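PDB 1HG4: ultraspiracle from Drosophila melanogaster, which acts as a nuclear hormone receptor and transcription factor, its ligand-binding domain holding a phospholipid and locked in an inactive conformation. Local coordinates for residues Val82-Lys86 with Leu258-Leu263; Tyr66-Pro71 with Lys182-Tyr187; Arg159-Leu164 with Ala235-Ile239. All coordinates share one frame; numbering follows the deposited sequence.

Contact 1 (Val82-Lys86 with Leu258-Leu263)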
loop_
_atom_site.group_PDB
_atom_site.type_symbol
_atom_site.label_atom_id
_atom_site.label_comp_id
_atom_site.label_asym_id
_atom_site.label_seq_id
_atom_site.Cartn_x
_atom_site.Cartn_y
_atom_site.Cartn_z
ATOM N N VAL A 82 -3.640 -19.299 3.885
ATOM C CA VAL A 82 -2.997 -20.549 3.511
ATOM C C VAL A 82 -1.664 -20.276 2.838
ATOM O O VAL A 82 -0.677 -20.946 3.128
ATOM C CB VAL A 82 -3.915 -21.379 2.557
ATOM C CG1 VAL A 82 -3.122 -22.485 1.875
ATOM C CG2 VAL A 82 -5.076 -21.965 3.346
ATOM N N ILE A 83 -1.638 -19.283 1.949
ATOM C CA ILE A 83 -0.418 -18.942 1.228
ATOM C C ILE A 83 0.673 -18.408 2.157
ATOM O O ILE A 83 1.852 -18.752 2.015
ATOM C CB ILE A 83 -0.715 -17.915 0.099
ATOM C CG1 ILE A 83 -1.566 -18.576 -0.987
ATOM C CG2 ILE A 83 0.582 -17.408 -0.532
ATOM C CD1 ILE A 83 -1.951 -17.628 -2.119
ATOM N N LEU A 84 0.276 -17.585 3.119
ATOM C CA LEU A 84 1.224 -17.004 4.069
ATOM C C LEU A 84 1.894 -18.090 4.888
ATOM O O LEU A 84 3.105 -18.050 5.094
ATOM C CB LEU A 84 0.513 -16.015 5.000
ATOM C CG LEU A 84 -0.024 -14.760 4.304
ATOM C CD1 LEU A 84 -0.939 -13.974 5.229
ATOM C CD2 LEU A 84 1.143 -13.911 3.855
ATOM N N LEU A 85 1.105 -19.051 5.360
ATOM C CA LEU A 85 1.648 -20.137 6.157
ATOM C C LEU A 85 2.574 -21.037 5.329
ATOM O O LEU A 85 3.617 -21.475 5.807
ATOM C CB LEU A 85 0.515 -20.965 6.763
ATOM C CG LEU A 85 -0.251 -20.283 7.898
ATOM C CD1 LEU A 85 -1.486 -21.103 8.259
ATOM C CD2 LEU A 85 0.653 -20.142 9.100
ATOM N N LYS A 86 2.191 -21.302 4.087
ATOM C CA LYS A 86 2.984 -22.147 3.207
ATOM C C LYS A 86 4.338 -21.505 2.901
ATOM O O LYS A 86 5.351 -22.189 2.725
ATOM C CB LYS A 86 2.211 -22.395 1.904
ATOM C CG LYS A 86 2.994 -23.114 0.832
ATOM C CD LYS A 86 3.270 -24.552 1.218
ATOM C CE LYS A 86 4.164 -25.220 0.184
ATOM N NZ LYS A 86 3.626 -25.015 -1.204
ATOM N N LEU A 258 0.454 -29.651 1.638
ATOM C CA LEU A 258 0.428 -28.886 2.880
ATOM C C LEU A 258 -0.683 -27.842 2.883
ATOM O O LEU A 258 -1.313 -27.605 3.916
ATOM C CB LEU A 258 1.793 -28.225 3.103
ATOM C CG LEU A 258 2.112 -27.503 4.421
ATOM C CD1 LEU A 258 1.946 -28.429 5.618
ATOM C CD2 LEU A 258 3.541 -26.976 4.347
ATOM N N GLU A 259 -0.926 -27.223 1.730
ATOM C CA GLU A 259 -1.988 -26.219 1.620
ATOM C C GLU A 259 -3.291 -26.750 2.218
ATOM O O GLU A 259 -3.958 -26.057 2.990
ATOM C CB GLU A 259 -2.253 -25.847 0.159
ATOM C CG GLU A 259 -1.185 -25.016 -0.519
ATOM C CD GLU A 259 0.093 -25.788 -0.761
ATOM O OE1 GLU A 259 0.016 -27.015 -1.024
ATOM O OE2 GLU A 259 1.176 -25.161 -0.703
ATOM N N GLU A 260 -3.645 -27.982 1.854
ATOM C CA GLU A 260 -4.867 -28.601 2.347
ATOM C C GLU A 260 -4.858 -28.761 3.855
ATOM O O GLU A 260 -5.848 -28.470 4.521
ATOM C CB GLU A 260 -5.076 -29.964 1.696
ATOM C CG GLU A 260 -5.644 -29.915 0.291
ATOM C CD GLU A 260 -5.772 -31.301 -0.324
ATOM O OE1 GLU A 260 -6.266 -32.219 0.377
ATOM O OE2 GLU A 260 -5.384 -31.469 -1.503
ATOM N N LEU A 261 -3.737 -29.219 4.396
ATOM C CA LEU A 261 -3.631 -29.432 5.830
ATOM C C LEU A 261 -3.817 -28.123 6.595
ATOM O O LEU A 261 -4.476 -28.096 7.634
ATOM C CB LEU A 261 -2.282 -30.081 6.164
ATOM C CG LEU A 261 -2.026 -31.517 5.660
ATOM C CD1 LEU A 261 -2.207 -31.601 4.159
ATOM C CD2 LEU A 261 -0.613 -31.934 6.007
ATOM N N PHE A 262 -3.247 -27.040 6.076
ATOM C CA PHE A 262 -3.375 -25.728 6.703
ATOM C C PHE A 262 -4.826 -25.259 6.630
ATOM O O PHE A 262 -5.408 -24.787 7.612
ATOM C CB PHE A 262 -2.491 -24.694 5.987
ATOM C CG PHE A 262 -1.037 -24.754 6.364
ATOM C CD1 PHE A 262 -0.644 -25.162 7.635
ATOM C CD2 PHE A 262 -0.061 -24.353 5.449
ATOM C CE1 PHE A 262 0.708 -25.173 7.999
ATOM C CE2 PHE A 262 1.302 -24.356 5.794
ATOM C CZ PHE A 262 1.688 -24.768 7.075
ATOM N N LEU A 263 -5.406 -25.387 5.448
ATOM C CA LEU A 263 -6.786 -24.979 5.216
ATOM C C LEU A 263 -7.737 -25.690 6.166
ATOM O O LEU A 263 -8.663 -25.081 6.707
ATOM C CB LEU A 263 -7.187 -25.303 3.777
ATOM C CG LEU A 263 -8.067 -24.307 3.029
ATOM C CD1 LEU A 263 -8.492 -24.933 1.710
ATOM C CD2 LEU A 263 -9.278 -23.931 3.855
#

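Contact 2 (Tyr66-Pro71 with Lys182-Tyr187)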
loop_
_atom_site.group_PDB
_atom_site.type_symbol
_atom_site.label_atom_id
_atom_site.label_comp_id
_atom_site.label_asym_id
_atom_site.label_seq_id
_atom_site.Cartn_x
_atom_site.Cartn_y
_atom_site.Cartn_z
ATOM N N TYR A 66 -0.834 -20.090 16.193
ATOM C CA TYR A 66 -0.085 -18.857 16.438
ATOM C C TYR A 66 -0.562 -17.778 15.464
ATOM O O TYR A 66 -0.925 -16.679 15.888
ATOM C CB TYR A 66 1.410 -19.123 16.243
ATOM C CG TYR A 66 2.229 -17.927 15.832
ATOM C CD1 TYR A 66 2.473 -16.877 16.717
ATOM C CD2 TYR A 66 2.788 -17.860 14.553
ATOM C CE1 TYR A 66 3.270 -15.782 16.336
ATOM C CE2 TYR A 66 3.579 -16.776 14.163
ATOM C CZ TYR A 66 3.822 -15.747 15.055
ATOM O OH TYR A 66 4.649 -14.724 14.657
ATOM N N ALA A 67 -0.565 -18.099 14.169
ATOM C CA ALA A 67 -1.010 -17.162 13.138
ATOM C C ALA A 67 -2.477 -16.795 13.350
ATOM O O ALA A 67 -2.892 -15.667 13.118
ATOM C CB ALA A 67 -0.825 -17.779 11.753
ATOM N N ARG A 68 -3.259 -17.756 13.816
ATOM C CA ARG A 68 -4.670 -17.507 14.042
ATOM C C ARG A 68 -4.909 -16.382 15.057
ATOM O O ARG A 68 -5.894 -15.649 14.959
ATOM C CB ARG A 68 -5.352 -18.791 14.515
ATOM C CG ARG A 68 -6.735 -18.562 15.068
ATOM C CD ARG A 68 -7.734 -19.487 14.454
ATOM N NE ARG A 68 -7.521 -20.889 14.793
ATOM C CZ ARG A 68 -8.129 -21.878 14.149
ATOM N NH1 ARG A 68 -8.963 -21.590 13.160
ATOM N NH2 ARG A 68 -7.897 -23.141 14.473
ATOM N N MET A 69 -4.003 -16.259 16.024
ATOM C CA MET A 69 -4.108 -15.240 17.062
ATOM C C MET A 69 -3.313 -13.986 16.745
ATOM O O MET A 69 -3.287 -13.056 17.544
ATOM C CB MET A 69 -3.638 -15.793 18.417
ATOM C CG MET A 69 -4.582 -16.817 19.035
ATOM S SD MET A 69 -4.022 -17.383 20.645
ATOM C CE MET A 69 -2.831 -18.677 20.106
ATOM N N MET A 70 -2.652 -13.962 15.593
ATOM C CA MET A 70 -1.874 -12.784 15.219
ATOM C C MET A 70 -2.808 -11.702 14.702
ATOM O O MET A 70 -3.781 -11.991 13.998
ATOM C CB MET A 70 -0.817 -13.136 14.169
ATOM C CG MET A 70 0.432 -13.804 14.745
ATOM S SD MET A 70 1.527 -12.694 15.746
ATOM C CE MET A 70 2.557 -11.990 14.473
ATOM N N PRO A 71 -2.534 -10.436 15.062
ATOM C CA PRO A 71 -3.353 -9.287 14.641
ATOM C C PRO A 71 -3.663 -9.276 13.147
ATOM O O PRO A 71 -2.745 -9.347 12.321
ATOM C CB PRO A 71 -2.503 -8.080 15.058
ATOM C CG PRO A 71 -1.779 -8.577 16.270
ATOM C CD PRO A 71 -1.370 -9.991 15.856
ATOM N N LYS A 182 10.037 -12.749 13.466
ATOM C CA LYS A 182 9.145 -13.801 13.020
ATOM C C LYS A 182 7.854 -13.250 12.429
ATOM O O LYS A 182 7.305 -13.801 11.470
ATOM C CB LYS A 182 8.854 -14.751 14.184
ATOM C CG LYS A 182 10.105 -15.468 14.674
ATOM C CD LYS A 182 9.778 -16.707 15.492
ATOM C CE LYS A 182 9.111 -16.360 16.806
ATOM N NZ LYS A 182 8.844 -17.584 17.612
ATOM N N ALA A 183 7.367 -12.152 12.992
ATOM C CA ALA A 183 6.157 -11.557 12.461
ATOM C C ALA A 183 6.481 -10.952 11.084
ATOM O O ALA A 183 5.702 -11.117 10.126
ATOM C CB ALA A 183 5.618 -10.479 13.429
ATOM N N ILE A 184 7.622 -10.267 10.969
ATOM C CA ILE A 184 7.996 -9.667 9.684
ATOM C C ILE A 184 7.932 -10.768 8.619
ATOM O O ILE A 184 7.469 -10.535 7.493
ATOM C CB ILE A 184 9.440 -9.044 9.738
ATOM C CG1 ILE A 184 9.420 -7.785 10.585
ATOM C CG2 ILE A 184 9.969 -8.713 8.338
ATOM C CD1 ILE A 184 10.758 -7.423 11.116
ATOM N N ILE A 185 8.378 -11.969 8.996
ATOM C CA ILE A 185 8.384 -13.117 8.102
ATOM C C ILE A 185 6.975 -13.530 7.729
ATOM O O ILE A 185 6.659 -13.682 6.546
ATOM C CB ILE A 185 9.111 -14.321 8.748
ATOM C CG1 ILE A 185 10.592 -13.992 8.924
ATOM C CG2 ILE A 185 8.950 -15.561 7.893
ATOM C CD1 ILE A 185 11.346 -15.019 9.734
ATOM N N LEU A 186 6.131 -13.723 8.735
ATOM C CA LEU A 186 4.739 -14.116 8.504
ATOM C C LEU A 186 4.021 -13.160 7.554
ATOM O O LEU A 186 3.455 -13.590 6.554
ATOM C CB LEU A 186 3.964 -14.167 9.830
ATOM C CG LEU A 186 2.495 -14.595 9.721
ATOM C CD1 LEU A 186 2.410 -16.032 9.208
ATOM C CD2 LEU A 186 1.821 -14.485 11.082
ATOM N N TYR A 187 4.050 -11.871 7.877
ATOM C CA TYR A 187 3.385 -10.833 7.070
ATOM C C TYR A 187 4.148 -10.527 5.774
ATOM O O TYR A 187 4.706 -9.434 5.609
ATOM C CB TYR A 187 3.245 -9.537 7.886
ATOM C CG TYR A 187 2.379 -9.660 9.124
ATOM C CD1 TYR A 187 1.112 -10.223 9.056
ATOM C CD2 TYR A 187 2.815 -9.181 10.357
ATOM C CE1 TYR A 187 0.295 -10.302 10.187
ATOM C CE2 TYR A 187 2.009 -9.258 11.491
ATOM C CZ TYR A 187 0.748 -9.820 11.393
ATOM O OH TYR A 187 -0.081 -9.897 12.494
#

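Contact 3 (Arg159-Leu164 with Ala235-Ile239)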
loop_
_atom_site.group_PDB
_atom_site.type_symbol
_atom_site.label_atom_id
_atom_site.label_comp_id
_atom_site.label_asym_id
_atom_site.label_seq_id
_atom_site.Cartn_x
_atom_site.Cartn_y
_atom_site.Cartn_z
ATOM N N ARG A 159 25.553 -24.113 9.209
ATOM C CA ARG A 159 25.183 -22.739 8.922
ATOM C C ARG A 159 24.035 -22.227 9.776
ATOM O O ARG A 159 23.918 -21.035 9.995
ATOM C CB ARG A 159 24.947 -22.512 7.419
ATOM C CG ARG A 159 24.291 -23.610 6.639
ATOM C CD ARG A 159 24.485 -23.343 5.130
ATOM N NE ARG A 159 24.314 -21.929 4.783
ATOM C CZ ARG A 159 23.410 -21.457 3.924
ATOM N NH1 ARG A 159 22.572 -22.282 3.300
ATOM N NH2 ARG A 159 23.327 -20.150 3.696
ATOM N N ILE A 160 23.209 -23.123 10.295
ATOM C CA ILE A 160 22.129 -22.677 11.164
ATOM C C ILE A 160 22.746 -22.100 12.426
ATOM O O ILE A 160 22.302 -21.074 12.923
ATOM C CB ILE A 160 21.187 -23.825 11.590
ATOM C CG1 ILE A 160 20.207 -24.147 10.461
ATOM C CG2 ILE A 160 20.429 -23.430 12.840
ATOM C CD1 ILE A 160 19.188 -25.203 10.815
ATOM N N LEU A 161 23.777 -22.759 12.940
ATOM C CA LEU A 161 24.409 -22.305 14.171
ATOM C C LEU A 161 25.406 -21.177 13.980
ATOM O O LEU A 161 25.536 -20.319 14.846
ATOM C CB LEU A 161 25.085 -23.485 14.879
ATOM C CG LEU A 161 24.117 -24.585 15.321
ATOM C CD1 LEU A 161 24.872 -25.800 15.808
ATOM C CD2 LEU A 161 23.223 -24.041 16.410
ATOM N N SER A 162 26.112 -21.168 12.857
ATOM C CA SER A 162 27.088 -20.112 12.601
ATOM C C SER A 162 26.438 -18.830 12.084
ATOM O O SER A 162 26.729 -17.734 12.568
ATOM C CB SER A 162 28.121 -20.592 11.593
ATOM O OG SER A 162 28.815 -21.716 12.101
ATOM N N GLU A 163 25.548 -18.981 11.104
ATOM C CA GLU A 163 24.868 -17.851 10.488
ATOM C C GLU A 163 23.682 -17.259 11.259
ATOM O O GLU A 163 23.308 -16.110 11.045
ATOM C CB GLU A 163 24.442 -18.241 9.078
ATOM C CG GLU A 163 25.629 -18.529 8.178
ATOM C CD GLU A 163 25.228 -18.949 6.775
ATOM O OE1 GLU A 163 24.394 -18.248 6.160
ATOM O OE2 GLU A 163 25.759 -19.975 6.283
ATOM N N LEU A 164 23.097 -18.027 12.165
ATOM C CA LEU A 164 21.973 -17.520 12.926
ATOM C C LEU A 164 22.250 -17.459 14.424
ATOM O O LEU A 164 22.391 -16.365 14.981
ATOM C CB LEU A 164 20.734 -18.368 12.640
ATOM C CG LEU A 164 20.313 -18.380 11.159
ATOM C CD1 LEU A 164 19.199 -19.388 10.941
ATOM C CD2 LEU A 164 19.874 -16.976 10.719
ATOM N N ALA A 235 19.634 -14.623 5.480
ATOM C CA ALA A 235 20.337 -15.851 5.807
ATOM C C ALA A 235 19.323 -16.906 6.254
ATOM O O ALA A 235 19.493 -18.099 6.004
ATOM C CB ALA A 235 21.367 -15.591 6.905
ATOM N N LEU A 236 18.255 -16.458 6.905
ATOM C CA LEU A 236 17.224 -17.377 7.362
ATOM C C LEU A 236 16.527 -17.976 6.142
ATOM O O LEU A 236 16.296 -19.186 6.072
ATOM C CB LEU A 236 16.201 -16.650 8.237
ATOM C CG LEU A 236 15.776 -17.353 9.530
ATOM C CD1 LEU A 236 14.604 -16.589 10.149
ATOM C CD2 LEU A 236 15.387 -18.796 9.253
ATOM N N ARG A 237 16.197 -17.126 5.175
ATOM C CA ARG A 237 15.525 -17.589 3.962
ATOM C C ARG A 237 16.374 -18.573 3.165
ATOM O O ARG A 237 15.886 -19.605 2.713
ATOM C CB ARG A 237 15.163 -16.410 3.057
ATOM C CG ARG A 237 14.370 -16.847 1.836
ATOM C CD ARG A 237 14.015 -15.704 0.909
ATOM N NE ARG A 237 13.326 -16.201 -0.283
ATOM C CZ ARG A 237 13.012 -15.461 -1.343
ATOM N NH1 ARG A 237 13.323 -14.170 -1.373
ATOM N NH2 ARG A 237 12.390 -16.013 -2.377
ATOM N N SER A 238 17.647 -18.249 2.984
ATOM C CA SER A 238 18.539 -19.120 2.244
ATOM C C SER A 238 18.658 -20.508 2.876
ATOM O O SER A 238 18.548 -21.517 2.197
ATOM C CB SER A 238 19.921 -18.487 2.146
ATOM O OG SER A 238 20.751 -19.264 1.300
ATOM N N ILE A 239 18.886 -20.554 4.185
ATOM C CA ILE A 239 19.014 -21.822 4.903
ATOM C C ILE A 239 17.701 -22.588 4.814
ATOM O O ILE A 239 17.672 -23.795 4.589
ATOM C CB ILE A 239 19.363 -21.576 6.391
ATOM C CG1 ILE A 239 20.742 -20.920 6.500
ATOM C CG2 ILE A 239 19.322 -22.880 7.160
ATOM C CD1 ILE A 239 21.132 -20.547 7.902
#

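Contact 1 (Val82-Lys86 with Leu258-Leu263)
Phe262 lays one face of its ring on Leu85, whose CB stands 3.8 Å from the ring centroid and 20° off the normal, a CH-pi contact. Leu258 CD1 covers the opposite face, so the ring is held between a leucine from each segment. This is the C-terminal (AF-2) helix of a nuclear receptor ligand-binding domain, 258-266, lying against helix 78-100. The two short axes pass 9.4 Å apart with their directions at 121°. Phe262 also touches Val64 of helix 46-68, and Leu85 rests on Ala67 there. The AF-2 helix occupies the groove between those two helices, where receptors of this family take coactivators, consistent with a domain locked in an inactive state.

Val82 meets the other helix with both branches: CG1 lies 3.9 Å from Glu259 CB, and CG2 lies 3.8 Å from Leu263 CG. Leu263 also packs on Asp223 of a second subunit. At the border, Lys86 is bent at chi2 and chi4 (CG anti to the backbone N, chi1 173°) so that its NZ meets the syn lone pair of Glu259 OE2 in a salt bridge; at 2.5 Å this pair is very short, its exact placement uncertain.

Contact 2 (Tyr66-Pro71 with Lys182-Tyr187)
Segment 66-71 takes the last turn of helix 46-68 into a loop, while 182-186 closes helix 175-186, and at Tyr187 (phi/psi -75/69) the chain turns out of the helix. Nearest CA pairs run in opposite order along the two segments: Ala67 CA to Leu186 CA is 8.0 Å, and Met70 CA to Ala183 CA is 8.6 Å. At this spacing the contact is made by side chains.

The one hydrogen bond between the segments is side chain to main chain. Tyr187 OH donates to Pro71 O over 2.7 Å, in the carbonyl plane and on a lone pair, with a C=O...donor angle of 134°. It joins the loop after helix 46-68 to the first residue beyond helix 175-186.

Met70 does much of the apolar work. Bent at chi2 and chi3, its chain carries CE to within 3.6 Å of Ala183 CB, while CG lies 4.0 Å from Leu186 CD2. The same CG sits over one face of the Tyr66 ring, towards the rim. Tyr66 OH ends 4.2 Å from Lys182 CB and is buried with no polar partner in the model, whereas Lys182 sends its NZ to a salt bridge with Glu18.

Helix 11-24 covers the contact, with Ile14 on Met70 and Ala21 on Tyr66. Such a junction of outer-layer and middle-layer helices belongs to the three-layer alpha-helical sandwich of nuclear receptor ligand-binding domains.

Contact 3 (Arg159-Leu164 with Ala235-Ile239)
Ile239 is a knob in a hole made by Arg159, Ile160, Glu163 and Leu164, and this fit, which buries 107 Å² of Ile239, carries the contact. The short helices run nearly antiparallel, at 169° with axes 10.5 Å apart. Within the hole, Arg159 and Ile160 lie one turn from Glu163 and Leu164. Ile239 spreads its branches: CG1, anti to the carbonyl carbon, goes to Arg159, and CG2, anti to the backbone N, lies 3.6 Å from Ile160 CG1. Its CD1 meets Leu164 CD1 tip to tip at 3.8 Å and also approaches the carbonyl oxygen of Arg159. One turn away, Leu164 CD1 is 4.2 Å from Leu236 CD2, and Ala235 CB faces Leu164 CD2 and Glu163 OE1.

The second kind of contact is a charged group laid flat on a hydrocarbon. Ile239 CG1 stands over the centre of the Arg159 guanidinium, 3.7 Å from CZ, while Ser238 OG lies at the guanidinium edge, 3.6 Å from Arg159 NH2. Ser238 OG has a weak hydrogen bond with Lys242 NZ.

Between the two segments no polar pair qualifies as a bond. Within 159-164, Arg159 NH2 donates to Glu163 OE1 at 3.3 Å with an N-H...O angle of 147°; OE1, met on its syn side, lies 24° out of the guanidinium plane. A second bond, Arg159 NE to Glu163 OE2, is doubtful because OE2 is placed too close to a neighbour. In the backbone, a wider pi-type turn spans 161-164, and the Leu164 N to Ile160 O bond is weak.

Helices 154-171 and 225-250 form an outer layer of the sandwich, and a weak bond from Arg232 NH1 of the latter reaches Glu163 O. The Ile160 side chain comes within about 5 Å of the bound phospholipid. Leu164 and Leu236 both touch Ile94 of helix 78-100, while Ile160 packs on Leu135 of strand 134-136.

From the N terminus, contact 2 opens first at 66-71 and contact 1 soon after at 82-86, on the next helix. Contact 3 opens at 159-164, and contact 2 then closes at 182-187, crossing both of the others. Contact 3 closes at 235-239, nested within the long loop that contact 1 completes at 258-263. Contacts 1 and 2 touch, with Leu84 CD2 3.6 Å from Leu186 O. Contacts 2 and 3 meet where Ile185 CD1 is 3.6 Å from Leu236 CD1, but contacts 1 and 3 do not touch. Together they tie the AF-2 helix, the outer helix 46-68, the central helices 78-100 and 175-186, and the outer-layer pair 154-171 and 225-250 together.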